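Local coordinates for cellobiose 2-epimerase (Spirochaeta thermophila DSM 6192, PDB 5ZIG), which probably catalyses the reversible epimerization of cellobiose to 4-O-beta-D-glucopyranosyl-D-mannose, converting the glucose at the reducing end into mannose, at residues T5-T10 and R336-A341; F23-P28 and H351-E356; P36-F41 and A53-V58; V58-H63 and Y87-H92; R290-H295 and C342-F347. All coordinates share one frame; numbering follows the deposited sequence. Where two conformers were deposited one is given.

Interaction 1 (T5-T10 and R336-A341); sequences TTLRPT and RYLDHA
In L7 a chi2 of 169° holds CD1 anti to CA and aims that methyl at L338, whose CG stands beside the backbone N (chi1 -66°). The chi1 of L7, at -92°, departs from a staggered position. L7 CD1 lies along the L338 side chain from CB to CD1, 3.9 Å from L338 CB and equally 3.9 Å from L338 CD1. The second L7 methyl, CD2, turns to D339, whose side chain runs across it at about a right angle; D339 OD1 stays 4.0 Å from L7 CD2, an apolar-polar contact with no bond. The CA atoms of L7 and L338 are 8.1 Å apart, and no hydrogen bond joins the segments, so side-chain packing carries the contact. L7 and T10 both touch C342 one turn further along, and L338 also packs on L326 and Y329 of helix 315-332. The first helix of the chain, 7-31, is thus laid against helix 336-352, a pairing of the first helix with a late one, consistent with the closed (alpha/alpha)6 barrel of this epimerase family.

Interaction 2 (F23-P28 and H351-E356); sequences FDHILP and HLVDRE
This is a CH-pi contact between H25, in helix 7-31, and V353, in the loop that leaves helix 336-352. V353 CG1 sits over one face of the imidazole, 4.1 Å from the ring centroid and 26° off the normal, nearest the rim at NE2. With CG anti to the backbone N (chi1 -165°), the H25 side chain reaches straight across to the loop. At the ring's edge the backbone supplies a carbonyl: D354 O lies in the ring plane, 3.4 Å from H25 CE1. The same V353 methyl also covers a face of the R355 guanidinium, which is turned back to M349 O. H25 NE2 hydrogen-bonds to E359 O, further along the loop, while D354 makes a salt bridge to K376 and a hydrogen bond to G357 N. Replacing the imidazole by an alanine would probably leave E359 O without its N-H donor and uncover V353 CG1. Methyl on the face, carbonyl at the edge and one N-H bond together imply an imidazole limited in rotation, its polarised CE1 carbon probably favouring the nearby oxygen.

Interaction 3 (P36-F41 and A53-V58); sequences PIHGGF and APKGLV
K55 belongs to the short antiparallel pairing of strands 55-56 and 105-106, just before helix 57-73, and from there its side chain spans to loop 36-41. CG stands beside the backbone N (chi1 -42°), and beyond it the chain is extended, carrying NZ to G39. K55 NZ donates to G39 O at 3.0 Å, the C=O...N angle of 171° putting the donor almost in line with the carbonyl. On the way the aliphatic part skims F41, K55 CE lying 3.5 Å from F41 O, and H38 CB packs 3.6 Å from K55 NZ. The ammonium is also held by a salt bridge to D35 and a hydrogen bond to P108 O. A methionine in its place would probably leave D35 without its charged partner and the G39 and P108 carbonyls without their donor. At G39 a side chain would jam against the preceding carbonyl. A buried lysine ties its strand to two loops, one with D35 and G39, the other with P108, at one end of the family's (alpha/alpha)6 barrel.

Interaction 4 (V58-H63 and Y87-H92); sequences VMTARH and YRFLTH
T60 meets F89 and L90 where helices 57-73 and 77-94, consecutive in the chain, lie side by side in the (alpha/alpha)6 barrel fold of the family. CB is directed at the partner helix, and there the side chain divides. OG1, placed beside the backbone N by a chi1 of -60°, turns back along its own helix and hydrogen-bonds to G56 O, at the N-cap position of the helix, so this buried hydroxyl is satisfied without calling on the neighbouring helix. CG2 takes the other branch, anti to the backbone N, and makes the crossing. It comes to the F89 ring at an edge rather than over a face, 4.2 Å from F89 CD2, and the two side chains run at about a right angle to each other. The same methyl rests on the helix backbone next door, close to L90. Threonine is small enough for the CA atoms of T60 and L90 to approach to 6.7 Å, and no hydrogen bond links the segments. The side chain of L90 continues the packing over L57 and L64, one turn before and after T60, while Y87 faces elsewhere, its ring stacked with Y132. The methyl ends equidistant from two atoms of L90: T60 CG2 is 4.3 Å from L90 N and from L90 CB.

Interaction 5 (R290-H295 and C342-F347); sequences RALDTH and CTVWRF
L292, V344 and T343 hold most of the surface buried here, L292 supplying about half of it. Its CG lies anti to the backbone N (chi1 -167°), which sends the isobutyl group outward from helix 275-294 to straddle a methyl of helix 336-352. L292 CD1 is 3.6 Å from V344 CG2, a snug apolar fit, and L292 CD2 is 4.1 Å from the same V344 CG2. That second L292 methyl also reaches T343, with CD2 4.4 Å from T343 CG2; the T343 hydroxyl is occupied within its own helix by D339 O. F325 of helix 315-332 touches both L292 and V344, and F322 touches V344. At the end of helix 275-294, A291 O accepts from both H295 N and H295 ND1, which come from opposite faces of the carbonyl plane; the ND1 bond is 3.2 Å from H295 ND1 to A291 O. Two helices side by side on aromatic residues of a third are what the two-layered helical wall of an (alpha/alpha)6 barrel is built from.

How the interactions relate
Helix 336-352 runs through interactions 1, 5 and 2 in turn, and helix 7-31 accompanies it in interactions 1 and 2, whose centres are about 24 Å apart. Interactions 1 and 5, about 13 Å apart between centres, touch through a salt bridge, R336 NH2 to D293 OD2. Across the chain's centre from these two, interactions 3 and 4 share V58 and helix 57-73, their centres about 8 Å apart. Along the chain the segments of interactions 1 and 2 alternate; interactions 3 and 4, in that order, fall between them, and interaction 5 follows both. Interactions 1 and 2 bridge over 320 residues, consistent with closure of the helical barrel, with helix 384-402 also touching helix 7-31.

Interaction 1 (T5-T10 and R336-A341)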
# COMPACT_ATOMS: atom_id res chain seq x y z
N THR A 5 14.57 23.86 15.76
CA THR A 5 15.83 23.59 15.08
C THR A 5 16.46 22.27 15.53
O THR A 5 17.25 21.69 14.78
CB THR A 5 16.82 24.75 15.32
OG1 THR A 5 16.16 25.99 15.08
CG2 THR A 5 18.03 24.65 14.39
N THR A 6 16.13 21.80 16.74
CA THR A 6 16.66 20.54 17.23
C THR A 6 16.19 19.35 16.39
O THR A 6 16.81 18.28 16.42
CB THR A 6 16.22 20.33 18.69
OG1 THR A 6 14.86 20.75 18.84
CG2 THR A 6 17.08 21.14 19.61
N LEU A 7 15.10 19.51 15.64
CA LEU A 7 14.67 18.45 14.75
C LEU A 7 15.52 18.37 13.49
O LEU A 7 15.50 17.33 12.81
CB LEU A 7 13.19 18.64 14.39
CG LEU A 7 12.25 17.88 15.33
CD1 LEU A 7 10.78 18.31 15.13
CD2 LEU A 7 12.42 16.37 15.14
N ARG A 8 16.29 19.42 13.19
CA ARG A 8 16.95 19.47 11.88
C ARG A 8 18.05 18.43 11.75
O ARG A 8 18.05 17.69 10.75
CB ARG A 8 17.45 20.89 11.59
CG ARG A 8 16.45 21.66 10.76
CD ARG A 8 16.93 23.02 10.31
NE ARG A 8 15.88 23.64 9.52
CZ ARG A 8 15.83 23.60 8.19
NH1 ARG A 8 16.77 22.97 7.50
NH2 ARG A 8 14.83 24.20 7.56
N PRO A 9 18.99 18.28 12.69
CA PRO A 9 19.96 17.18 12.53
C PRO A 9 19.32 15.79 12.59
O PRO A 9 19.80 14.88 11.90
CB PRO A 9 20.97 17.42 13.68
CG PRO A 9 20.31 18.38 14.60
CD PRO A 9 19.32 19.16 13.82
N THR A 10 18.26 15.60 13.37
CA THR A 10 17.56 14.32 13.39
C THR A 10 16.97 13.98 12.02
O THR A 10 17.07 12.84 11.55
CB THR A 10 16.45 14.34 14.45
OG1 THR A 10 16.88 15.11 15.58
CG2 THR A 10 16.08 12.93 14.90
N ARG A 336 5.16 17.88 16.89
CA ARG A 336 5.08 16.61 17.61
C ARG A 336 4.83 15.43 16.68
O ARG A 336 5.21 14.30 17.00
CB ARG A 336 3.98 16.69 18.67
CG ARG A 336 3.83 15.44 19.51
CD ARG A 336 3.44 15.75 20.95
NE ARG A 336 3.27 14.52 21.72
CZ ARG A 336 4.28 13.82 22.23
NH1 ARG A 336 5.53 14.22 22.05
NH2 ARG A 336 4.03 12.71 22.92
N TYR A 337 4.20 15.66 15.52
CA TYR A 337 4.03 14.58 14.56
C TYR A 337 5.38 14.10 14.03
O TYR A 337 5.57 12.90 13.81
CB TYR A 337 3.12 15.02 13.42
CG TYR A 337 1.67 15.04 13.80
CD1 TYR A 337 1.03 13.88 14.23
CD2 TYR A 337 0.93 16.21 13.74
CE1 TYR A 337 -0.31 13.90 14.61
CE2 TYR A 337 -0.39 16.24 14.11
CZ TYR A 337 -1.02 15.09 14.54
OH TYR A 337 -2.35 15.15 14.90
N LEU A 338 6.33 15.02 13.87
CA LEU A 338 7.68 14.63 13.48
C LEU A 338 8.37 13.81 14.57
O LEU A 338 9.11 12.87 14.26
CB LEU A 338 8.51 15.87 13.13
CG LEU A 338 8.08 16.68 11.90
CD1 LEU A 338 9.01 17.86 11.65
CD2 LEU A 338 7.99 15.76 10.66
N ASP A 339 8.16 14.17 15.84
CA ASP A 339 8.67 13.36 16.95
C ASP A 339 8.20 11.92 16.80
O ASP A 339 8.98 10.97 16.96
CB ASP A 339 8.19 13.92 18.30
CG ASP A 339 8.76 15.30 18.62
OD1 ASP A 339 9.88 15.62 18.17
OD2 ASP A 339 8.09 16.08 19.34
N HIS A 340 6.92 11.75 16.47
CA HIS A 340 6.33 10.44 16.32
C HIS A 340 6.98 9.68 15.16
O HIS A 340 7.47 8.56 15.34
CB HIS A 340 4.81 10.61 16.14
CG HIS A 340 4.12 11.09 17.39
ND1 HIS A 340 4.50 10.70 18.66
CD2 HIS A 340 3.07 11.93 17.56
CE1 HIS A 340 3.70 11.26 19.55
NE2 HIS A 340 2.82 12.01 18.91
N ALA A 341 7.03 10.30 13.97
CA ALA A 341 7.72 9.70 12.83
C ALA A 341 9.13 9.25 13.20
O ALA A 341 9.51 8.10 12.98
CB ALA A 341 7.78 10.69 11.67

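Interaction 2 (F23-P28 and H351-E356)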
# COMPACT_ATOMS: atom_id res chain seq x y z
N PHE A 23 18.37 1.78 -1.05
CA PHE A 23 19.27 1.41 -2.13
C PHE A 23 20.33 0.39 -1.72
O PHE A 23 20.87 -0.30 -2.60
CB PHE A 23 19.95 2.65 -2.71
CG PHE A 23 19.01 3.65 -3.35
CD1 PHE A 23 18.31 3.36 -4.52
CD2 PHE A 23 18.83 4.91 -2.79
CE1 PHE A 23 17.45 4.28 -5.10
CE2 PHE A 23 17.97 5.84 -3.37
CZ PHE A 23 17.29 5.52 -4.53
N ASP A 24 20.65 0.26 -0.44
CA ASP A 24 21.69 -0.68 -0.03
C ASP A 24 21.14 -1.93 0.64
O ASP A 24 21.85 -2.95 0.67
CB ASP A 24 22.70 -0.01 0.91
CG ASP A 24 23.36 1.20 0.29
OD1 ASP A 24 23.56 1.21 -0.94
OD2 ASP A 24 23.68 2.16 1.01
N HIS A 25 19.92 -1.88 1.17
CA HIS A 25 19.34 -3.00 1.90
C HIS A 25 18.11 -3.58 1.20
O HIS A 25 18.10 -4.77 0.88
CB HIS A 25 19.01 -2.55 3.33
CG HIS A 25 18.76 -3.68 4.27
ND1 HIS A 25 19.77 -4.37 4.91
CD2 HIS A 25 17.60 -4.26 4.67
CE1 HIS A 25 19.24 -5.32 5.67
NE2 HIS A 25 17.92 -5.28 5.53
N ILE A 26 17.08 -2.78 0.96
CA ILE A 26 15.82 -3.33 0.46
C ILE A 26 15.97 -3.79 -0.98
O ILE A 26 15.81 -4.98 -1.29
CB ILE A 26 14.67 -2.32 0.62
CG1 ILE A 26 14.19 -2.28 2.07
CG2 ILE A 26 13.47 -2.73 -0.27
CD1 ILE A 26 13.72 -0.88 2.54
N LEU A 27 16.28 -2.86 -1.89
CA LEU A 27 16.36 -3.20 -3.31
C LEU A 27 17.36 -4.33 -3.60
O LEU A 27 17.02 -5.25 -4.37
CB LEU A 27 16.66 -1.94 -4.14
CG LEU A 27 15.58 -0.84 -4.14
CD1 LEU A 27 15.99 0.43 -4.91
CD2 LEU A 27 14.26 -1.39 -4.74
N PRO A 28 18.58 -4.35 -3.04
CA PRO A 28 19.49 -5.46 -3.37
C PRO A 28 18.95 -6.82 -2.97
O PRO A 28 19.23 -7.81 -3.64
CB PRO A 28 20.77 -5.11 -2.59
CG PRO A 28 20.71 -3.64 -2.41
CD PRO A 28 19.26 -3.30 -2.24
N HIS A 351 14.71 -2.74 15.18
CA HIS A 351 14.18 -4.09 15.35
C HIS A 351 13.67 -4.74 14.06
O HIS A 351 13.86 -5.95 13.89
CB HIS A 351 13.07 -4.05 16.42
CG HIS A 351 13.48 -3.35 17.68
ND1 HIS A 351 14.56 -3.75 18.44
CD2 HIS A 351 12.94 -2.28 18.32
CE1 HIS A 351 14.67 -2.95 19.49
NE2 HIS A 351 13.70 -2.06 19.45
N LEU A 352 13.04 -3.98 13.16
CA LEU A 352 12.44 -4.59 11.97
C LEU A 352 13.44 -4.84 10.86
O LEU A 352 13.19 -5.68 9.99
CB LEU A 352 11.30 -3.72 11.43
CG LEU A 352 10.02 -3.95 12.23
CD1 LEU A 352 9.11 -2.74 12.10
CD2 LEU A 352 9.29 -5.25 11.80
N VAL A 353 14.55 -4.10 10.83
CA VAL A 353 15.59 -4.39 9.85
C VAL A 353 16.29 -5.68 10.25
O VAL A 353 16.70 -5.86 11.40
CB VAL A 353 16.57 -3.20 9.75
CG1 VAL A 353 17.73 -3.52 8.84
CG2 VAL A 353 15.84 -1.99 9.22
N ASP A 354 16.43 -6.59 9.30
CA ASP A 354 17.12 -7.81 9.52
C ASP A 354 18.42 -7.70 8.83
O ASP A 354 18.51 -7.97 7.69
CB ASP A 354 16.34 -9.00 8.97
CG ASP A 354 17.05 -10.33 9.20
OD1 ASP A 354 16.54 -11.32 8.73
OD2 ASP A 354 18.09 -10.40 9.81
N ARG A 355 19.44 -7.30 9.57
CA ARG A 355 20.77 -7.19 9.02
C ARG A 355 21.45 -8.56 8.80
O ARG A 355 22.35 -8.69 8.01
CB ARG A 355 21.62 -6.25 9.84
CG ARG A 355 21.21 -4.81 9.75
CD ARG A 355 21.47 -4.19 11.07
NE ARG A 355 20.52 -3.19 11.48
CZ ARG A 355 20.32 -2.04 10.88
NH1 ARG A 355 20.92 -1.75 9.75
NH2 ARG A 355 19.46 -1.20 11.40
N GLU A 356 20.98 -9.58 9.49
CA GLU A 356 21.50 -10.91 9.29
C GLU A 356 20.96 -11.59 8.04
O GLU A 356 21.67 -11.83 7.12
CB GLU A 356 21.18 -11.77 10.50
CG GLU A 356 22.03 -11.49 11.69
CD GLU A 356 23.43 -12.02 11.53
OE1 GLU A 356 23.60 -13.24 11.31
OE2 GLU A 356 24.36 -11.20 11.65

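Interaction 3 (P36-F41 and A53-V58)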
# COMPACT_ATOMS: atom_id res chain seq x y z
N PRO A 36 14.97 -16.91 -12.79
CA PRO A 36 15.62 -16.92 -14.12
C PRO A 36 15.08 -17.99 -15.08
O PRO A 36 15.48 -17.99 -16.25
CB PRO A 36 17.08 -17.18 -13.78
CG PRO A 36 17.00 -18.08 -12.55
CD PRO A 36 15.77 -17.62 -11.78
N ILE A 37 14.21 -18.88 -14.62
CA ILE A 37 13.62 -19.87 -15.50
C ILE A 37 12.27 -19.40 -16.01
O ILE A 37 12.03 -19.36 -17.22
CB ILE A 37 13.49 -21.22 -14.77
CG1 ILE A 37 14.87 -21.68 -14.30
CG2 ILE A 37 12.79 -22.28 -15.67
CD1 ILE A 37 14.81 -22.88 -13.41
N HIS A 38 11.40 -19.00 -15.10
CA HIS A 38 10.03 -18.65 -15.42
C HIS A 38 9.80 -17.15 -15.53
O HIS A 38 8.80 -16.75 -16.12
CB HIS A 38 9.10 -19.22 -14.34
CG HIS A 38 9.22 -20.70 -14.18
ND1 HIS A 38 8.96 -21.59 -15.20
CD2 HIS A 38 9.75 -21.43 -13.16
CE1 HIS A 38 9.20 -22.82 -14.77
NE2 HIS A 38 9.70 -22.75 -13.55
N GLY A 39 10.69 -16.31 -14.98
CA GLY A 39 10.43 -14.89 -14.94
C GLY A 39 9.64 -14.48 -13.72
O GLY A 39 9.19 -15.30 -12.92
N GLY A 40 9.47 -13.17 -13.57
CA GLY A 40 8.89 -12.69 -12.32
C GLY A 40 9.85 -12.94 -11.15
O GLY A 40 11.04 -13.20 -11.33
N PHE A 41 9.29 -12.89 -9.95
CA PHE A 41 10.01 -13.06 -8.70
C PHE A 41 9.46 -14.27 -7.94
O PHE A 41 8.28 -14.63 -8.08
CB PHE A 41 9.89 -11.82 -7.80
CG PHE A 41 10.57 -10.59 -8.34
CD1 PHE A 41 10.17 -10.03 -9.54
CD2 PHE A 41 11.63 -10.00 -7.64
CE1 PHE A 41 10.80 -8.90 -10.04
CE2 PHE A 41 12.26 -8.88 -8.14
CZ PHE A 41 11.84 -8.32 -9.33
N ALA A 53 6.72 -22.24 -5.06
CA ALA A 53 5.60 -21.50 -4.52
C ALA A 53 4.87 -20.76 -5.64
O ALA A 53 5.49 -20.30 -6.60
CB ALA A 53 6.07 -20.49 -3.47
N PRO A 54 3.56 -20.64 -5.53
CA PRO A 54 2.83 -19.80 -6.49
C PRO A 54 3.16 -18.32 -6.30
O PRO A 54 3.54 -17.87 -5.21
CB PRO A 54 1.35 -20.08 -6.16
CG PRO A 54 1.35 -21.29 -5.28
CD PRO A 54 2.67 -21.26 -4.54
N LYS A 55 3.00 -17.57 -7.39
CA LYS A 55 3.30 -16.15 -7.48
C LYS A 55 2.00 -15.34 -7.53
O LYS A 55 1.14 -15.59 -8.38
CB LYS A 55 4.19 -15.86 -8.68
CG LYS A 55 5.29 -16.91 -8.82
CD LYS A 55 6.08 -16.75 -10.11
CE LYS A 55 7.42 -17.45 -10.01
NZ LYS A 55 8.06 -17.61 -11.34
N GLY A 56 1.87 -14.40 -6.60
CA GLY A 56 0.65 -13.65 -6.46
C GLY A 56 0.60 -12.44 -7.37
O GLY A 56 1.63 -11.89 -7.77
N LEU A 57 -0.63 -12.05 -7.70
CA LEU A 57 -0.86 -10.83 -8.46
C LEU A 57 -0.35 -9.61 -7.70
O LEU A 57 0.40 -8.79 -8.25
CB LEU A 57 -2.35 -10.69 -8.76
CG LEU A 57 -2.77 -9.35 -9.33
CD1 LEU A 57 -1.97 -8.99 -10.60
CD2 LEU A 57 -4.29 -9.37 -9.60
N VAL A 58 -0.78 -9.45 -6.44
CA VAL A 58 -0.36 -8.33 -5.58
C VAL A 58 1.16 -8.24 -5.51
O VAL A 58 1.75 -7.19 -5.76
CB VAL A 58 -0.97 -8.47 -4.18
CG1 VAL A 58 -0.62 -7.25 -3.32
CG2 VAL A 58 -2.47 -8.69 -4.24

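Interaction 4 (V58-H63 and Y87-H92)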
# COMPACT_ATOMS: atom_id res chain seq x y z
N VAL A 58 -0.78 -9.45 -6.44
CA VAL A 58 -0.36 -8.33 -5.58
C VAL A 58 1.16 -8.24 -5.51
O VAL A 58 1.75 -7.19 -5.76
CB VAL A 58 -0.97 -8.47 -4.18
CG1 VAL A 58 -0.62 -7.25 -3.32
CG2 VAL A 58 -2.47 -8.69 -4.24
N MET A 59 1.81 -9.35 -5.14
CA MET A 59 3.26 -9.33 -4.94
C MET A 59 3.99 -8.95 -6.23
O MET A 59 4.91 -8.13 -6.21
CB MET A 59 3.73 -10.68 -4.42
CG MET A 59 5.22 -10.84 -4.25
SD MET A 59 5.74 -12.48 -4.81
CE MET A 59 5.46 -12.30 -6.56
N THR A 60 3.56 -9.52 -7.36
CA THR A 60 4.21 -9.22 -8.63
C THR A 60 4.01 -7.76 -9.03
O THR A 60 4.93 -7.12 -9.55
CB THR A 60 3.65 -10.15 -9.71
OG1 THR A 60 3.94 -11.51 -9.33
CG2 THR A 60 4.27 -9.84 -11.09
N ALA A 61 2.80 -7.22 -8.81
CA ALA A 61 2.55 -5.82 -9.13
C ALA A 61 3.29 -4.89 -8.17
O ALA A 61 3.77 -3.82 -8.58
CB ALA A 61 1.05 -5.54 -9.09
N ARG A 62 3.40 -5.27 -6.90
CA ARG A 62 4.19 -4.47 -5.95
C ARG A 62 5.65 -4.38 -6.39
O ARG A 62 6.24 -3.29 -6.34
CB ARG A 62 4.07 -5.06 -4.55
CG ARG A 62 2.71 -4.73 -3.91
CD ARG A 62 2.56 -5.30 -2.52
NE ARG A 62 1.27 -4.96 -1.93
CZ ARG A 62 0.90 -5.33 -0.70
NH1 ARG A 62 1.72 -6.03 0.07
NH2 ARG A 62 -0.29 -4.97 -0.23
N HIS A 63 6.23 -5.49 -6.85
CA HIS A 63 7.61 -5.44 -7.34
C HIS A 63 7.71 -4.59 -8.60
O HIS A 63 8.69 -3.85 -8.77
CB HIS A 63 8.14 -6.85 -7.59
CG HIS A 63 8.40 -7.62 -6.34
ND1 HIS A 63 8.99 -7.06 -5.22
CD2 HIS A 63 8.12 -8.91 -6.00
CE1 HIS A 63 9.08 -7.98 -4.27
NE2 HIS A 63 8.57 -9.11 -4.72
N TYR A 87 7.19 -6.79 -15.24
CA TYR A 87 6.14 -6.39 -16.17
C TYR A 87 5.78 -7.54 -17.12
O TYR A 87 4.60 -7.86 -17.28
CB TYR A 87 6.58 -5.16 -16.96
CG TYR A 87 5.63 -4.74 -18.06
CD1 TYR A 87 4.41 -4.13 -17.78
CD2 TYR A 87 5.96 -4.95 -19.39
CE1 TYR A 87 3.57 -3.74 -18.78
CE2 TYR A 87 5.12 -4.58 -20.41
CZ TYR A 87 3.93 -3.98 -20.10
OH TYR A 87 3.10 -3.61 -21.12
N ARG A 88 6.79 -8.15 -17.75
CA ARG A 88 6.55 -9.26 -18.66
C ARG A 88 5.78 -10.39 -17.98
O ARG A 88 4.88 -10.98 -18.58
CB ARG A 88 7.88 -9.78 -19.21
CG ARG A 88 8.61 -8.80 -20.11
CD ARG A 88 9.85 -9.43 -20.74
NE ARG A 88 10.83 -9.83 -19.73
CZ ARG A 88 11.87 -9.09 -19.36
NH1 ARG A 88 12.08 -7.92 -19.93
NH2 ARG A 88 12.71 -9.53 -18.43
N PHE A 89 6.13 -10.70 -16.73
CA PHE A 89 5.42 -11.75 -16.00
C PHE A 89 4.01 -11.32 -15.65
O PHE A 89 3.09 -12.15 -15.66
CB PHE A 89 6.17 -12.13 -14.72
CG PHE A 89 5.71 -13.45 -14.14
CD1 PHE A 89 6.13 -14.65 -14.70
CD2 PHE A 89 4.86 -13.48 -13.06
CE1 PHE A 89 5.69 -15.88 -14.18
CE2 PHE A 89 4.41 -14.69 -12.52
CZ PHE A 89 4.83 -15.90 -13.10
N LEU A 90 3.82 -10.04 -15.32
CA LEU A 90 2.48 -9.53 -15.08
C LEU A 90 1.61 -9.64 -16.32
O LEU A 90 0.42 -9.98 -16.23
CB LEU A 90 2.56 -8.08 -14.62
CG LEU A 90 1.19 -7.46 -14.40
CD1 LEU A 90 0.51 -8.11 -13.20
CD2 LEU A 90 1.34 -5.92 -14.24
N THR A 91 2.17 -9.37 -17.49
CA THR A 91 1.32 -9.25 -18.66
C THR A 91 1.26 -10.50 -19.52
O THR A 91 0.41 -10.56 -20.40
CB THR A 91 1.76 -8.06 -19.53
OG1 THR A 91 3.13 -8.21 -19.91
CG2 THR A 91 1.57 -6.77 -18.77
N HIS A 92 2.12 -11.49 -19.27
CA HIS A 92 2.11 -12.75 -19.99
C HIS A 92 1.63 -13.93 -19.16
O HIS A 92 1.23 -14.94 -19.74
CB HIS A 92 3.50 -13.09 -20.53
CG HIS A 92 4.01 -12.14 -21.57
ND1 HIS A 92 4.04 -10.77 -21.38
CD2 HIS A 92 4.52 -12.36 -22.80
CE1 HIS A 92 4.53 -10.19 -22.46
NE2 HIS A 92 4.83 -11.13 -23.34

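Interaction 5 (R290-H295 and C342-F347)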
# COMPACT_ATOMS: atom_id res chain seq x y z
N ARG A 290 -2.03 9.13 19.79
CA ARG A 290 -2.27 8.68 21.15
C ARG A 290 -2.11 7.17 21.29
O ARG A 290 -1.63 6.70 22.32
CB ARG A 290 -3.66 9.12 21.62
CG ARG A 290 -3.76 10.60 22.03
CD ARG A 290 -5.13 10.94 22.62
NE ARG A 290 -6.24 10.58 21.72
CZ ARG A 290 -6.95 11.46 21.01
NH1 ARG A 290 -6.68 12.75 21.08
NH2 ARG A 290 -7.92 11.03 20.22
N ALA A 291 -2.48 6.41 20.26
CA ALA A 291 -2.25 4.97 20.29
C ALA A 291 -0.76 4.63 20.29
O ALA A 291 -0.35 3.65 20.91
CB ALA A 291 -2.95 4.28 19.10
N LEU A 292 0.07 5.44 19.60
CA LEU A 292 1.51 5.21 19.64
C LEU A 292 2.06 5.48 21.04
O LEU A 292 2.98 4.80 21.50
CB LEU A 292 2.21 6.10 18.61
CG LEU A 292 3.67 5.77 18.32
CD1 LEU A 292 3.75 4.73 17.23
CD2 LEU A 292 4.45 7.02 17.92
N ASP A 293 1.48 6.46 21.72
CA ASP A 293 1.91 6.80 23.07
C ASP A 293 1.47 5.72 24.06
O ASP A 293 2.30 5.20 24.81
CB ASP A 293 1.35 8.17 23.45
CG ASP A 293 2.22 9.31 22.94
OD1 ASP A 293 3.35 9.04 22.50
OD2 ASP A 293 1.76 10.47 22.96
N THR A 294 0.18 5.36 24.05
CA THR A 294 -0.29 4.27 24.90
C THR A 294 0.57 3.02 24.72
O THR A 294 0.91 2.34 25.71
CB THR A 294 -1.75 3.92 24.58
OG1 THR A 294 -2.60 5.02 24.93
CG2 THR A 294 -2.19 2.67 25.35
N HIS A 295 0.92 2.69 23.48
CA HIS A 295 1.60 1.44 23.18
C HIS A 295 3.11 1.59 23.08
O HIS A 295 3.78 0.70 22.52
CB HIS A 295 1.03 0.83 21.88
CG HIS A 295 -0.30 0.17 22.08
ND1 HIS A 295 -1.49 0.82 21.84
CD2 HIS A 295 -0.62 -1.07 22.51
CE1 HIS A 295 -2.50 0.00 22.11
NE2 HIS A 295 -1.99 -1.15 22.51
N CYS A 342 9.94 10.17 13.74
CA CYS A 342 11.28 9.81 14.19
C CYS A 342 11.24 8.60 15.12
O CYS A 342 12.04 7.68 14.98
CB CYS A 342 11.96 11.00 14.87
SG CYS A 342 12.18 12.52 13.84
N THR A 343 10.30 8.60 16.08
CA THR A 343 10.17 7.47 17.00
C THR A 343 9.87 6.18 16.26
O THR A 343 10.47 5.13 16.55
CB THR A 343 9.06 7.76 18.03
OG1 THR A 343 9.51 8.77 18.93
CG2 THR A 343 8.70 6.51 18.82
N VAL A 344 8.93 6.22 15.32
CA VAL A 344 8.58 5.02 14.57
C VAL A 344 9.77 4.56 13.74
O VAL A 344 10.08 3.36 13.68
CB VAL A 344 7.33 5.27 13.70
CG1 VAL A 344 7.21 4.22 12.59
CG2 VAL A 344 6.09 5.24 14.57
N TRP A 345 10.49 5.50 13.13
CA TRP A 345 11.60 5.11 12.26
C TRP A 345 12.72 4.46 13.06
O TRP A 345 13.34 3.49 12.60
CB TRP A 345 12.15 6.32 11.49
CG TRP A 345 13.29 5.89 10.60
CD1 TRP A 345 14.62 6.12 10.80
CD2 TRP A 345 13.19 5.10 9.41
NE1 TRP A 345 15.36 5.54 9.79
CE2 TRP A 345 14.51 4.90 8.93
CE3 TRP A 345 12.11 4.55 8.69
CZ2 TRP A 345 14.77 4.18 7.77
CZ3 TRP A 345 12.38 3.85 7.55
CH2 TRP A 345 13.70 3.65 7.10
N ARG A 346 13.00 4.99 14.25
CA ARG A 346 13.98 4.38 15.14
C ARG A 346 13.58 2.95 15.48
O ARG A 346 14.41 2.04 15.48
CB ARG A 346 14.12 5.23 16.41
CG ARG A 346 15.29 4.87 17.31
CD ARG A 346 16.57 4.69 16.52
NE ARG A 346 17.72 4.48 17.39
CZ ARG A 346 18.91 4.05 16.97
NH1 ARG A 346 19.09 3.80 15.67
NH2 ARG A 346 19.91 3.89 17.83
N PHE A 347 12.29 2.73 15.75
CA PHE A 347 11.83 1.37 16.02
C PHE A 347 12.12 0.45 14.84
O PHE A 347 12.63 -0.67 15.02
CB PHE A 347 10.33 1.38 16.36
CG PHE A 347 9.83 0.05 16.83
CD1 PHE A 347 9.98 -0.32 18.17
CD2 PHE A 347 9.25 -0.85 15.93
CE1 PHE A 347 9.56 -1.55 18.61
CE2 PHE A 347 8.82 -2.08 16.36
CZ PHE A 347 8.97 -2.44 17.71